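Local coordinates for ORC1-type DNA replication protein 2 (Aeropyrum pernix, PDB 1W5T), which binds DNA and ATP and takes part in regulating the initiation of DNA replication, as an AAA+ ATPase of the Cdc6/Orc family with a winged-helix domain, at residues M325-L333 and T381-H389; R261-M272 and L285-N293. All coordinates share one frame; numbering follows the deposited sequence.

Interaction 1 (M325-L333 and T381-H389); sequences MEWINAGLL and TTLFRLAPH
Ile328 and Phe384 form an antiparallel hydrogen-bonded pair, Ile328 N reaching Phe384 O at 2.9 Å and Phe384 N returning to Ile328 O at 3.0 Å. This is the small sheet of the C-terminal winged-helix domain: strand 328-329 edges strand 382-386, whose other neighbour is strand 368-372. A third bond, Ala330 N to Thr382 O (2.8 Å), ties the first turn of helix 330-345 to the strand, with Asn329 as N-cap. On the face of Leu383, CG of Trp327 lies anti to the carbonyl carbon (chi1 -70°), and the indole reaches across strand 382-386, about square to Leu383, its CE3 3.5 Å from Leu383 CB. Arg385 lies over one indole face, CD 4.1 Å from the centroid of the six-membered ring in a CH-pi contact, the guanidinium tilted 24° from the ring plane. Trp327 CZ2 sits 3.5 Å above the centre of the Arg385 guanidinium, and Pro388 CG lies over the rim of its other face. Arg385 NE is paired with Asp369 of strand 368-372, while NH1 forms a salt bridge with Glu326 OE2 through a weak, 3.4 Å hydrogen bond. On the Phe384 face, the ring packs toward Ile317 and Leu359, and Leu333 CD2 touches its CD1 at 3.7 Å.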
ATOM      1  N   MET A 325      12.872 -28.122  -2.912  1.00 54.10           N
ATOM      2  CA  MET A 325      11.652 -28.926  -2.849  1.00 54.42           C
ATOM      3  C   MET A 325      10.474 -28.016  -2.487  1.00 53.83           C
ATOM      4  O   MET A 325       9.854 -28.141  -1.422  1.00 54.22           O
ATOM      5  CB  MET A 325      11.832 -30.096  -1.870  1.00 55.15           C
ATOM      6  CG  MET A 325      10.600 -30.992  -1.648  1.00 57.51           C
ATOM      7  SD  MET A 325      10.092 -31.049   0.114  1.00 62.25           S
ATOM      8  CE  MET A 325      11.826 -31.042   1.018  1.00 61.09           C
ATOM      9  N   GLU A 326      10.190 -27.076  -3.381  1.00 52.75           N
ATOM     10  CA  GLU A 326       9.061 -26.158  -3.219  1.00 51.90           C
ATOM     11  C   GLU A 326       7.729 -26.943  -3.263  1.00 50.76           C
ATOM     12  O   GLU A 326       7.461 -27.682  -4.221  1.00 51.46           O
ATOM     13  CB  GLU A 326       9.140 -25.033  -4.274  1.00 52.32           C
ATOM     14  CG  GLU A 326       7.817 -24.420  -4.720  1.00 53.37           C
ATOM     15  CD  GLU A 326       7.835 -23.966  -6.174  1.00 54.55           C
ATOM     16  OE1 GLU A 326       8.125 -24.813  -7.051  1.00 55.59           O
ATOM     17  OE2 GLU A 326       7.555 -22.768  -6.438  1.00 54.17           O
ATOM     18  N   TRP A 327       6.928 -26.781  -2.208  1.00 48.66           N
ATOM     19  CA  TRP A 327       5.677 -27.530  -1.936  1.00 46.52           C
ATOM     20  C   TRP A 327       5.960 -28.689  -0.988  1.00 45.45           C
ATOM     21  O   TRP A 327       6.614 -29.645  -1.392  1.00 45.92           O
ATOM     22  CB  TRP A 327       4.943 -28.061  -3.185  1.00 46.19           C
ATOM     23  CG  TRP A 327       4.293 -27.027  -4.083  1.00 45.30           C
ATOM     24  CD1 TRP A 327       4.612 -26.765  -5.387  1.00 44.84           C
ATOM     25  CD2 TRP A 327       3.209 -26.143  -3.760  1.00 44.94           C
ATOM     26  NE1 TRP A 327       3.814 -25.763  -5.886  1.00 44.69           N
ATOM     27  CE2 TRP A 327       2.942 -25.361  -4.914  1.00 44.94           C
ATOM     28  CE3 TRP A 327       2.440 -25.914  -2.607  1.00 43.62           C
ATOM     29  CZ2 TRP A 327       1.944 -24.373  -4.945  1.00 45.16           C
ATOM     30  CZ3 TRP A 327       1.442 -24.935  -2.642  1.00 43.78           C
ATOM     31  CH2 TRP A 327       1.205 -24.178  -3.805  1.00 44.61           C
ATOM     32  N   ILE A 328       5.481 -28.583   0.259  1.00 43.27           N
ATOM     33  CA  ILE A 328       5.590 -29.635   1.283  1.00 41.25           C
ATOM     34  C   ILE A 328       4.201 -30.068   1.769  1.00 40.74           C
ATOM     35  O   ILE A 328       3.333 -29.240   2.028  1.00 40.72           O
ATOM     36  CB  ILE A 328       6.508 -29.215   2.488  1.00 40.59           C
ATOM     37  CG1 ILE A 328       6.680 -30.381   3.483  1.00 38.43           C
ATOM     38  CG2 ILE A 328       5.990 -27.953   3.193  1.00 40.38           C
ATOM     39  CD1 ILE A 328       7.565 -30.088   4.677  1.00 32.57           C
ATOM     40  N   ASN A 329       3.984 -31.369   1.888  1.00 39.97           N
ATOM     41  CA  ASN A 329       2.648 -31.843   2.200  1.00 39.32           C
ATOM     42  C   ASN A 329       2.361 -31.753   3.665  1.00 38.45           C
ATOM     43  O   ASN A 329       3.283 -31.775   4.482  1.00 38.18           O
ATOM     44  CB  ASN A 329       2.369 -33.246   1.642  1.00 40.00           C
ATOM     45  CG  ASN A 329       3.373 -34.287   2.107  1.00 40.78           C
ATOM     46  OD1 ASN A 329       4.409 -34.520   1.453  1.00 42.67           O
ATOM     47  ND2 ASN A 329       3.055 -34.953   3.215  1.00 40.00           N
ATOM     48  N   ALA A 330       1.071 -31.634   3.976  1.00 37.23           N
ATOM     49  CA  ALA A 330       0.580 -31.463   5.337  1.00 36.51           C
ATOM     50  C   ALA A 330       1.197 -32.453   6.310  1.00 36.25           C
ATOM     51  O   ALA A 330       1.605 -32.070   7.428  1.00 36.76           O
ATOM     52  CB  ALA A 330      -0.921 -31.607   5.357  1.00 35.90           C
ATOM     53  N   GLY A 331       1.268 -33.718   5.880  1.00 35.09           N
ATOM     54  CA  GLY A 331       1.756 -34.804   6.707  1.00 33.51           C
ATOM     55  C   GLY A 331       3.168 -34.598   7.166  1.00 32.60           C
ATOM     56  O   GLY A 331       3.423 -34.583   8.361  1.00 33.34           O
ATOM     57  N   LEU A 332       4.085 -34.461   6.215  1.00 31.85           N
ATOM     58  CA  LEU A 332       5.493 -34.156   6.486  1.00 31.07           C
ATOM     59  C   LEU A 332       5.672 -32.855   7.312  1.00 30.69           C
ATOM     60  O   LEU A 332       6.494 -32.807   8.242  1.00 31.01           O
ATOM     61  CB  LEU A 332       6.266 -34.033   5.165  1.00 30.80           C
ATOM     62  CG  LEU A 332       7.651 -34.644   4.859  1.00 31.11           C
ATOM     63  CD1 LEU A 332       8.467 -33.749   3.942  1.00 28.88           C
ATOM     64  CD2 LEU A 332       8.484 -35.062   6.070  1.00 31.56           C
ATOM     65  N   LEU A 333       4.927 -31.803   6.972  1.00 29.39           N
ATOM     66  CA  LEU A 333       5.037 -30.554   7.705  1.00 28.19           C
ATOM     67  C   LEU A 333       4.812 -30.779   9.201  1.00 28.21           C
ATOM     68  O   LEU A 333       5.668 -30.410  10.018  1.00 26.84           O
ATOM     69  CB  LEU A 333       4.105 -29.488   7.113  1.00 26.85           C
ATOM     70  CG  LEU A 333       4.220 -28.038   7.609  1.00 25.63           C
ATOM     71  CD1 LEU A 333       5.677 -27.514   7.638  1.00 23.73           C
ATOM     72  CD2 LEU A 333       3.347 -27.118   6.800  1.00 22.11           C
ATOM     73  N   THR A 381      -2.960 -34.070   2.436  1.00 41.23           N
ATOM     74  CA  THR A 381      -3.572 -33.703   1.158  1.00 41.03           C
ATOM     75  C   THR A 381      -3.464 -32.194   0.826  1.00 40.49           C
ATOM     76  O   THR A 381      -3.866 -31.759  -0.278  1.00 41.39           O
ATOM     77  CB  THR A 381      -5.069 -34.178   1.095  1.00 41.38           C
ATOM     78  OG1 THR A 381      -5.761 -33.809   2.298  1.00 42.52           O
ATOM     79  CG2 THR A 381      -5.162 -35.698   1.093  1.00 41.05           C
ATOM     80  N   THR A 382      -2.941 -31.388   1.757  1.00 38.41           N
ATOM     81  CA  THR A 382      -2.687 -29.976   1.462  1.00 36.15           C
ATOM     82  C   THR A 382      -1.204 -29.784   1.218  1.00 34.75           C
ATOM     83  O   THR A 382      -0.361 -30.352   1.931  1.00 34.84           O
ATOM     84  CB  THR A 382      -3.202 -29.006   2.598  1.00 36.32           C
ATOM     85  OG1 THR A 382      -4.623 -29.096   2.736  1.00 37.64           O
ATOM     86  CG2 THR A 382      -3.050 -27.551   2.195  1.00 35.03           C
ATOM     87  N   LEU A 383      -0.891 -28.988   0.206  1.00 32.71           N
ATOM     88  CA  LEU A 383       0.487 -28.624  -0.093  1.00 31.32           C
ATOM     89  C   LEU A 383       0.688 -27.178   0.333  1.00 29.90           C
ATOM     90  O   LEU A 383      -0.239 -26.382   0.240  1.00 29.48           O
ATOM     91  CB  LEU A 383       0.800 -28.838  -1.588  1.00 31.65           C
ATOM     92  CG  LEU A 383       0.482 -30.228  -2.207  1.00 32.19           C
ATOM     93  CD1 LEU A 383       0.992 -30.318  -3.662  1.00 34.06           C
ATOM     94  CD2 LEU A 383       1.076 -31.379  -1.394  1.00 32.66           C
ATOM     95  N   PHE A 384       1.884 -26.856   0.832  1.00 28.52           N
ATOM     96  CA  PHE A 384       2.195 -25.525   1.329  1.00 27.15           C
ATOM     97  C   PHE A 384       3.519 -25.106   0.786  1.00 27.37           C
ATOM     98  O   PHE A 384       4.417 -25.948   0.643  1.00 28.47           O
ATOM     99  CB  PHE A 384       2.303 -25.524   2.841  1.00 26.07           C
ATOM    100  CG  PHE A 384       1.026 -25.815   3.555  1.00 24.03           C
ATOM    101  CD1 PHE A 384       0.785 -27.080   4.101  1.00 22.70           C
ATOM    102  CD2 PHE A 384       0.084 -24.826   3.734  1.00 22.32           C
ATOM    103  CE1 PHE A 384      -0.404 -27.355   4.780  1.00 21.66           C
ATOM    104  CE2 PHE A 384      -1.113 -25.085   4.418  1.00 21.27           C
ATOM    105  CZ  PHE A 384      -1.347 -26.353   4.944  1.00 22.49           C
ATOM    106  N   ARG A 385       3.666 -23.824   0.480  1.00 26.70           N
ATOM    107  CA  ARG A 385       4.962 -23.272   0.084  1.00 26.51           C
ATOM    108  C   ARG A 385       5.177 -21.853   0.644  1.00 25.78           C
ATOM    109  O   ARG A 385       4.238 -21.144   0.956  1.00 25.31           O
ATOM    110  CB  ARG A 385       5.104 -23.303  -1.445  1.00 26.73           C
ATOM    111  CG  ARG A 385       4.780 -21.969  -2.180  1.00 28.02           C
ATOM    112  CD  ARG A 385       4.836 -22.019  -3.697  1.00 28.35           C
ATOM    113  NE  ARG A 385       3.682 -21.353  -4.301  1.00 30.92           N
ATOM    114  CZ  ARG A 385       3.459 -21.248  -5.617  1.00 31.29           C
ATOM    115  NH1 ARG A 385       4.317 -21.751  -6.500  1.00 29.03           N
ATOM    116  NH2 ARG A 385       2.363 -20.640  -6.049  1.00 30.28           N
ATOM    117  N   LEU A 386       6.415 -21.443   0.798  1.00 25.91           N
ATOM    118  CA  LEU A 386       6.681 -20.034   1.010  1.00 26.15           C
ATOM    119  C   LEU A 386       6.224 -19.262  -0.216  1.00 26.73           C
ATOM    120  O   LEU A 386       6.371 -19.735  -1.350  1.00 26.90           O
ATOM    121  CB  LEU A 386       8.166 -19.789   1.254  1.00 25.67           C
ATOM    122  CG  LEU A 386       8.393 -18.502   2.043  1.00 24.24           C
ATOM    123  CD1 LEU A 386       7.821 -18.729   3.461  1.00 24.40           C
ATOM    124  CD2 LEU A 386       9.850 -18.166   2.075  1.00 21.34           C
ATOM    125  N   ALA A 387       5.651 -18.088   0.005  1.00 28.03           N
ATOM    126  CA  ALA A 387       5.348 -17.156  -1.088  1.00 29.69           C
ATOM    127  C   ALA A 387       6.617 -16.976  -1.929  1.00 30.66           C
ATOM    128  O   ALA A 387       7.660 -16.614  -1.404  1.00 30.43           O
ATOM    129  CB  ALA A 387       4.883 -15.828  -0.521  1.00 29.32           C
ATOM    130  N   PRO A 388       6.557 -17.305  -3.208  1.00 32.17           N
ATOM    131  CA  PRO A 388       7.771 -17.287  -4.060  1.00 33.86           C
ATOM    132  C   PRO A 388       8.598 -15.973  -4.014  1.00 34.91           C
ATOM    133  O   PRO A 388       9.825 -16.021  -4.179  1.00 35.98           O
ATOM    134  CB  PRO A 388       7.226 -17.572  -5.462  1.00 33.89           C
ATOM    135  CG  PRO A 388       5.970 -18.395  -5.186  1.00 34.52           C
ATOM    136  CD  PRO A 388       5.351 -17.751  -3.932  1.00 32.64           C
ATOM    137  N   HIS A 389       7.949 -14.845  -3.732  1.00 35.50           N
ATOM    138  CA  HIS A 389       8.616 -13.549  -3.744  1.00 36.21           C
ATOM    139  C   HIS A 389       9.459 -13.274  -2.491  1.00 36.95           C
ATOM    140  O   HIS A 389      10.312 -12.366  -2.482  1.00 37.25           O
ATOM    141  CB  HIS A 389       7.587 -12.433  -3.953  1.00 35.66           C
ATOM    142  CG  HIS A 389       6.710 -12.196  -2.772  1.00 33.62           C
ATOM    143  ND1 HIS A 389       5.750 -13.095  -2.365  1.00 31.89           N
ATOM    144  CD2 HIS A 389       6.652 -11.163  -1.899  1.00 33.41           C
ATOM    145  CE1 HIS A 389       5.139 -12.629  -1.293  1.00 30.47           C
ATOM    146  NE2 HIS A 389       5.663 -11.455  -0.990  1.00 31.41           N
TER

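Interaction 2 (R261-M272 and L285-N293); sequences RAIVALKMACEM and LVRKAVSEN
Ala289 fits as a knob among Ala265, Met268, Ala269 and Met272, joining helix 259-275 of the AAA+ lid to helix 283-292 by knobs-into-holes packing. The segment axes come within 8.2 Å and run at 129° to each other. Small residues permit this approach: Ala289 CB lies 3.3 Å from Ala265 O and 3.8 Å from Ala269 CB, and Ala269 CB also meets Val286 CG2. Met272 is the reciprocal knob, held among Leu285, Lys288, Ala289 and Glu292. Its chain is extended beyond CG, carrying SD past Lys288 CG and CE to the Glu292 side chain, while its CB touches Leu285 CD2. Met268 instead bends at chi3 (63°), bringing CE to 4.0 Å from Glu292 CB. Val264 CG1 approaches the Asn293 side chain. Also beside Asn293, the Arg261 side chain, extended from CG to NE, runs past it in the opposite direction. With an alanine in place of Arg261, the long side chain running beside Asn293 is gone, which would probably open a gap there and leave Asp256 without its weak, long ion-pair mate. Farther out, Leu244 and Ile245 of helix 239-249 pack on Val286. Ile263, turned away from helix 283-292, touches the bound ATP analogue and packs on Arg227, an ATP-binding residue. At the start of the segment, Ser258 OG is hydrogen-bonded to Arg261 N.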
ATOM      1  N   ARG A 261      10.324  -0.955  -7.022  1.00 16.91           N
ATOM      2  CA  ARG A 261      11.569  -1.680  -7.220  1.00 17.47           C
ATOM      3  C   ARG A 261      12.004  -1.633  -8.676  1.00 16.70           C
ATOM      4  O   ARG A 261      13.182  -1.537  -8.947  1.00 16.50           O
ATOM      5  CB  ARG A 261      11.420  -3.121  -6.804  1.00 17.98           C
ATOM      6  CG  ARG A 261      12.499  -3.603  -5.900  1.00 24.30           C
ATOM      7  CD  ARG A 261      12.242  -4.998  -5.265  1.00 32.50           C
ATOM      8  NE  ARG A 261      13.462  -5.389  -4.597  1.00 38.38           N
ATOM      9  CZ  ARG A 261      14.215  -6.481  -4.776  1.00 41.09           C
ATOM     10  NH1 ARG A 261      15.325  -6.544  -4.059  1.00 41.90           N
ATOM     11  NH2 ARG A 261      13.896  -7.490  -5.584  1.00 42.43           N
ATOM     12  N   ALA A 262      11.054  -1.735  -9.607  1.00 15.52           N
ATOM     13  CA  ALA A 262      11.375  -1.724 -11.024  1.00 14.27           C
ATOM     14  C   ALA A 262      11.964  -0.377 -11.464  1.00 14.07           C
ATOM     15  O   ALA A 262      13.014  -0.348 -12.128  1.00 12.79           O
ATOM     16  CB  ALA A 262      10.178  -2.085 -11.859  1.00 14.34           C
ATOM     17  N   ILE A 263      11.302   0.705 -11.037  1.00 13.20           N
ATOM     18  CA  ILE A 263      11.713   2.053 -11.345  1.00 12.77           C
ATOM     19  C   ILE A 263      13.086   2.406 -10.761  1.00 13.08           C
ATOM     20  O   ILE A 263      13.884   3.089 -11.430  1.00 13.35           O
ATOM     21  CB  ILE A 263      10.625   3.059 -10.886  1.00 12.34           C
ATOM     22  CG1 ILE A 263       9.438   2.976 -11.823  1.00 11.12           C
ATOM     23  CG2 ILE A 263      11.139   4.486 -10.901  1.00 11.43           C
ATOM     24  CD1 ILE A 263       8.214   3.593 -11.229  1.00 13.32           C
ATOM     25  N   VAL A 264      13.355   1.956  -9.548  1.00 13.23           N
ATOM     26  CA  VAL A 264      14.621   2.219  -8.867  1.00 14.19           C
ATOM     27  C   VAL A 264      15.755   1.471  -9.614  1.00 14.57           C
ATOM     28  O   VAL A 264      16.837   2.031  -9.848  1.00 15.20           O
ATOM     29  CB  VAL A 264      14.553   1.806  -7.360  1.00 14.17           C
ATOM     30  CG1 VAL A 264      15.884   1.904  -6.711  1.00 14.96           C
ATOM     31  CG2 VAL A 264      13.595   2.715  -6.601  1.00 16.70           C
ATOM     32  N   ALA A 265      15.505   0.233 -10.006  1.00 13.72           N
ATOM     33  CA  ALA A 265      16.423  -0.481 -10.899  1.00 13.88           C
ATOM     34  C   ALA A 265      16.796   0.290 -12.159  1.00 13.50           C
ATOM     35  O   ALA A 265      17.959   0.331 -12.535  1.00 14.02           O
ATOM     36  CB  ALA A 265      15.859  -1.853 -11.278  1.00 12.36           C
ATOM     37  N   LEU A 266      15.801   0.853 -12.831  1.00 13.29           N
ATOM     38  CA  LEU A 266      16.027   1.567 -14.073  1.00 13.14           C
ATOM     39  C   LEU A 266      16.832   2.841 -13.747  1.00 14.09           C
ATOM     40  O   LEU A 266      17.809   3.154 -14.437  1.00 13.44           O
ATOM     41  CB  LEU A 266      14.690   1.853 -14.796  1.00 12.42           C
ATOM     42  CG  LEU A 266      14.725   2.807 -16.002  1.00 11.63           C
ATOM     43  CD1 LEU A 266      15.705   2.285 -17.010  1.00 12.88           C
ATOM     44  CD2 LEU A 266      13.394   2.971 -16.696  1.00 10.00           C
ATOM     45  N   LYS A 267      16.437   3.536 -12.674  1.00 14.77           N
ATOM     46  CA  LYS A 267      17.221   4.646 -12.178  1.00 16.42           C
ATOM     47  C   LYS A 267      18.681   4.300 -12.021  1.00 16.55           C
ATOM     48  O   LYS A 267      19.539   4.994 -12.598  1.00 16.66           O
ATOM     49  CB  LYS A 267      16.726   5.178 -10.844  1.00 16.42           C
ATOM     50  CG  LYS A 267      17.255   6.614 -10.550  1.00 19.60           C
ATOM     51  CD  LYS A 267      16.750   7.148  -9.214  1.00 25.43           C
ATOM     52  CE  LYS A 267      17.763   6.850  -8.076  1.00 31.95           C
ATOM     53  NZ  LYS A 267      17.167   6.448  -6.745  1.00 31.66           N
ATOM     54  N   MET A 268      18.934   3.256 -11.232  1.00 16.26           N
ATOM     55  CA  MET A 268      20.280   2.803 -10.878  1.00 17.57           C
ATOM     56  C   MET A 268      21.075   2.477 -12.127  1.00 17.05           C
ATOM     57  O   MET A 268      22.215   2.896 -12.252  1.00 16.43           O
ATOM     58  CB  MET A 268      20.248   1.528 -10.023  1.00 18.21           C
ATOM     59  CG  MET A 268      19.851   1.683  -8.567  1.00 22.10           C
ATOM     60  SD  MET A 268      19.731  -0.008  -7.730  1.00 33.37           S
ATOM     61  CE  MET A 268      21.446  -0.595  -7.868  1.00 26.86           C
ATOM     62  N   ALA A 269      20.457   1.734 -13.043  1.00 16.78           N
ATOM     63  CA  ALA A 269      21.119   1.351 -14.268  1.00 17.43           C
ATOM     64  C   ALA A 269      21.587   2.603 -14.990  1.00 18.00           C
ATOM     65  O   ALA A 269      22.698   2.668 -15.457  1.00 17.32           O
ATOM     66  CB  ALA A 269      20.218   0.502 -15.132  1.00 16.89           C
ATOM     67  N   CYS A 270      20.745   3.631 -15.017  1.00 18.87           N
ATOM     68  CA  CYS A 270      21.116   4.887 -15.665  1.00 19.35           C
ATOM     69  C   CYS A 270      22.299   5.620 -15.002  1.00 19.58           C
ATOM     70  O   CYS A 270      23.218   6.106 -15.691  1.00 19.62           O
ATOM     71  CB  CYS A 270      19.913   5.803 -15.745  1.00 19.40           C
ATOM     72  SG  CYS A 270      18.793   5.267 -16.999  1.00 19.20           S
ATOM     73  N   GLU A 271      22.276   5.695 -13.681  1.00 20.36           N
ATOM     74  CA  GLU A 271      23.393   6.290 -12.953  1.00 21.96           C
ATOM     75  C   GLU A 271      24.693   5.482 -13.014  1.00 21.62           C
ATOM     76  O   GLU A 271      25.787   6.061 -12.982  1.00 21.65           O
ATOM     77  CB  GLU A 271      23.034   6.804 -11.536  1.00 22.59           C
ATOM     78  CG  GLU A 271      22.246   5.890 -10.616  1.00 28.09           C
ATOM     79  CD  GLU A 271      21.513   6.650  -9.498  1.00 33.74           C
ATOM     80  OE1 GLU A 271      21.239   7.863  -9.657  1.00 35.74           O
ATOM     81  OE2 GLU A 271      21.195   6.037  -8.447  1.00 35.61           O
ATOM     82  N   MET A 272      24.556   4.160 -13.131  1.00 21.69           N
ATOM     83  CA  MET A 272      25.684   3.258 -13.373  1.00 21.27           C
ATOM     84  C   MET A 272      26.330   3.525 -14.734  1.00 21.07           C
ATOM     85  O   MET A 272      27.559   3.472 -14.849  1.00 20.87           O
ATOM     86  CB  MET A 272      25.247   1.796 -13.275  1.00 20.81           C
ATOM     87  CG  MET A 272      25.266   1.231 -11.861  1.00 21.56           C
ATOM     88  SD  MET A 272      24.419  -0.399 -11.806  1.00 25.31           S
ATOM     89  CE  MET A 272      24.463  -0.720 -10.118  1.00 24.10           C
ATOM     90  N   LEU A 285      24.548  -3.388 -17.498  1.00 15.05           N
ATOM     91  CA  LEU A 285      24.284  -2.391 -16.462  1.00 15.38           C
ATOM     92  C   LEU A 285      22.882  -2.572 -15.880  1.00 14.38           C
ATOM     93  O   LEU A 285      22.701  -2.527 -14.689  1.00 14.17           O
ATOM     94  CB  LEU A 285      24.505  -0.967 -17.009  1.00 14.88           C
ATOM     95  CG  LEU A 285      26.005  -0.679 -17.283  1.00 16.99           C
ATOM     96  CD1 LEU A 285      26.206   0.515 -18.215  1.00 14.24           C
ATOM     97  CD2 LEU A 285      26.836  -0.451 -15.952  1.00 17.03           C
ATOM     98  N   VAL A 286      21.912  -2.839 -16.738  1.00 14.74           N
ATOM     99  CA  VAL A 286      20.547  -3.108 -16.305  1.00 14.45           C
ATOM    100  C   VAL A 286      20.531  -4.364 -15.455  1.00 14.58           C
ATOM    101  O   VAL A 286      20.008  -4.343 -14.343  1.00 14.05           O
ATOM    102  CB  VAL A 286      19.572  -3.223 -17.502  1.00 14.65           C
ATOM    103  CG1 VAL A 286      18.196  -3.724 -17.068  1.00 13.01           C
ATOM    104  CG2 VAL A 286      19.448  -1.865 -18.182  1.00 13.65           C
ATOM    105  N   ARG A 287      21.143  -5.439 -15.964  1.00 14.93           N
ATOM    106  CA  ARG A 287      21.190  -6.678 -15.202  1.00 15.75           C
ATOM    107  C   ARG A 287      21.929  -6.517 -13.890  1.00 16.22           C
ATOM    108  O   ARG A 287      21.483  -7.023 -12.856  1.00 16.34           O
ATOM    109  CB  ARG A 287      21.700  -7.854 -16.010  1.00 15.48           C
ATOM    110  CG  ARG A 287      20.646  -8.400 -16.968  1.00 15.01           C
ATOM    111  CD  ARG A 287      21.086  -9.628 -17.756  1.00 13.88           C
ATOM    112  NE  ARG A 287      22.383  -9.334 -18.382  1.00 13.03           N
ATOM    113  CZ  ARG A 287      22.579  -9.171 -19.690  1.00 11.35           C
ATOM    114  NH1 ARG A 287      21.562  -9.311 -20.572  1.00  7.01           N
ATOM    115  NH2 ARG A 287      23.809  -8.894 -20.103  1.00  8.10           N
ATOM    116  N   LYS A 288      23.054  -5.823 -13.941  1.00 17.02           N
ATOM    117  CA  LYS A 288      23.716  -5.390 -12.740  1.00 18.43           C
ATOM    118  C   LYS A 288      22.755  -4.707 -11.755  1.00 18.70           C
ATOM    119  O   LYS A 288      22.736  -5.036 -10.559  1.00 18.68           O
ATOM    120  CB  LYS A 288      24.852  -4.423 -13.083  1.00 18.78           C
ATOM    121  CG  LYS A 288      25.740  -4.097 -11.895  1.00 21.04           C
ATOM    122  CD  LYS A 288      26.789  -5.220 -11.658  1.00 26.98           C
ATOM    123  CE  LYS A 288      28.001  -4.757 -10.765  1.00 31.22           C
ATOM    124  NZ  LYS A 288      28.637  -5.993 -10.145  1.00 33.10           N
ATOM    125  N   ALA A 289      21.976  -3.754 -12.253  1.00 18.94           N
ATOM    126  CA  ALA A 289      21.109  -2.956 -11.386  1.00 19.27           C
ATOM    127  C   ALA A 289      20.084  -3.858 -10.701  1.00 19.61           C
ATOM    128  O   ALA A 289      19.782  -3.665  -9.527  1.00 19.25           O
ATOM    129  CB  ALA A 289      20.447  -1.849 -12.147  1.00 17.94           C
ATOM    130  N   VAL A 290      19.586  -4.844 -11.433  1.00 20.06           N
ATOM    131  CA  VAL A 290      18.541  -5.729 -10.959  1.00 21.91           C
ATOM    132  C   VAL A 290      19.053  -6.597  -9.820  1.00 23.77           C
ATOM    133  O   VAL A 290      18.306  -6.961  -8.892  1.00 24.01           O
ATOM    134  CB  VAL A 290      18.062  -6.629 -12.098  1.00 22.37           C
ATOM    135  CG1 VAL A 290      17.403  -7.895 -11.573  1.00 21.96           C
ATOM    136  CG2 VAL A 290      17.126  -5.883 -13.031  1.00 22.25           C
ATOM    137  N   SER A 291      20.352  -6.883  -9.870  1.00 25.13           N
ATOM    138  CA  SER A 291      20.970  -7.811  -8.959  1.00 26.45           C
ATOM    139  C   SER A 291      21.498  -7.176  -7.676  1.00 28.32           C
ATOM    140  O   SER A 291      21.737  -7.914  -6.704  1.00 27.95           O
ATOM    141  CB  SER A 291      22.080  -8.578  -9.683  1.00 25.59           C
ATOM    142  OG  SER A 291      23.323  -7.892  -9.639  1.00 25.68           O
ATOM    143  N   GLU A 292      21.735  -5.851  -7.694  1.00 30.39           N
ATOM    144  CA  GLU A 292      22.121  -5.087  -6.478  1.00 32.78           C
ATOM    145  C   GLU A 292      20.883  -4.439  -5.830  1.00 33.89           C
ATOM    146  O   GLU A 292      20.928  -3.985  -4.681  1.00 35.01           O
ATOM    147  CB  GLU A 292      23.211  -4.004  -6.719  1.00 32.53           C
ATOM    148  CG  GLU A 292      24.143  -4.198  -7.898  1.00 36.42           C
ATOM    149  CD  GLU A 292      25.605  -4.257  -7.518  1.00 41.36           C
ATOM    150  OE1 GLU A 292      26.341  -3.259  -7.721  1.00 44.00           O
ATOM    151  OE2 GLU A 292      26.030  -5.319  -7.039  1.00 44.14           O
ATOM    152  N   ASN A 293      19.788  -4.381  -6.575  1.00 34.90           N
ATOM    153  CA  ASN A 293      18.585  -3.785  -6.089  1.00 36.02           C
ATOM    154  C   ASN A 293      18.038  -4.730  -5.056  1.00 37.25           C
ATOM    155  O   ASN A 293      17.218  -5.584  -5.382  1.00 38.39           O
ATOM    156  CB  ASN A 293      17.609  -3.616  -7.239  1.00 35.85           C
ATOM    157  CG  ASN A 293      16.468  -2.649  -6.932  1.00 35.73           C
ATOM    158  OD1 ASN A 293      15.357  -2.822  -7.447  1.00 35.26           O
ATOM    159  ND2 ASN A 293      16.741  -1.611  -6.147  1.00 35.43           N
TER

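Interaction 2 belongs to the lid side of the AAA+ module and interaction 1 to the winged-helix domain that follows it in the chain, so the two follow one another along the chain, interaction 2 closing before interaction 1 opens. Their centres are 33 Å apart; the nearest atoms come to about 7 Å without touching. Interaction 2 is the one beside the nucleotide: the Val264 side chain is about 7 Å from the bound ATP analogue and about 13 Å from the magnesium ion, and the side chain of Arg261 is about 7 Å from Gly62 of the ATP-binding loop. Interaction 1 lies away from the annotated sites. One contact is helix packing, the other a strand pairing.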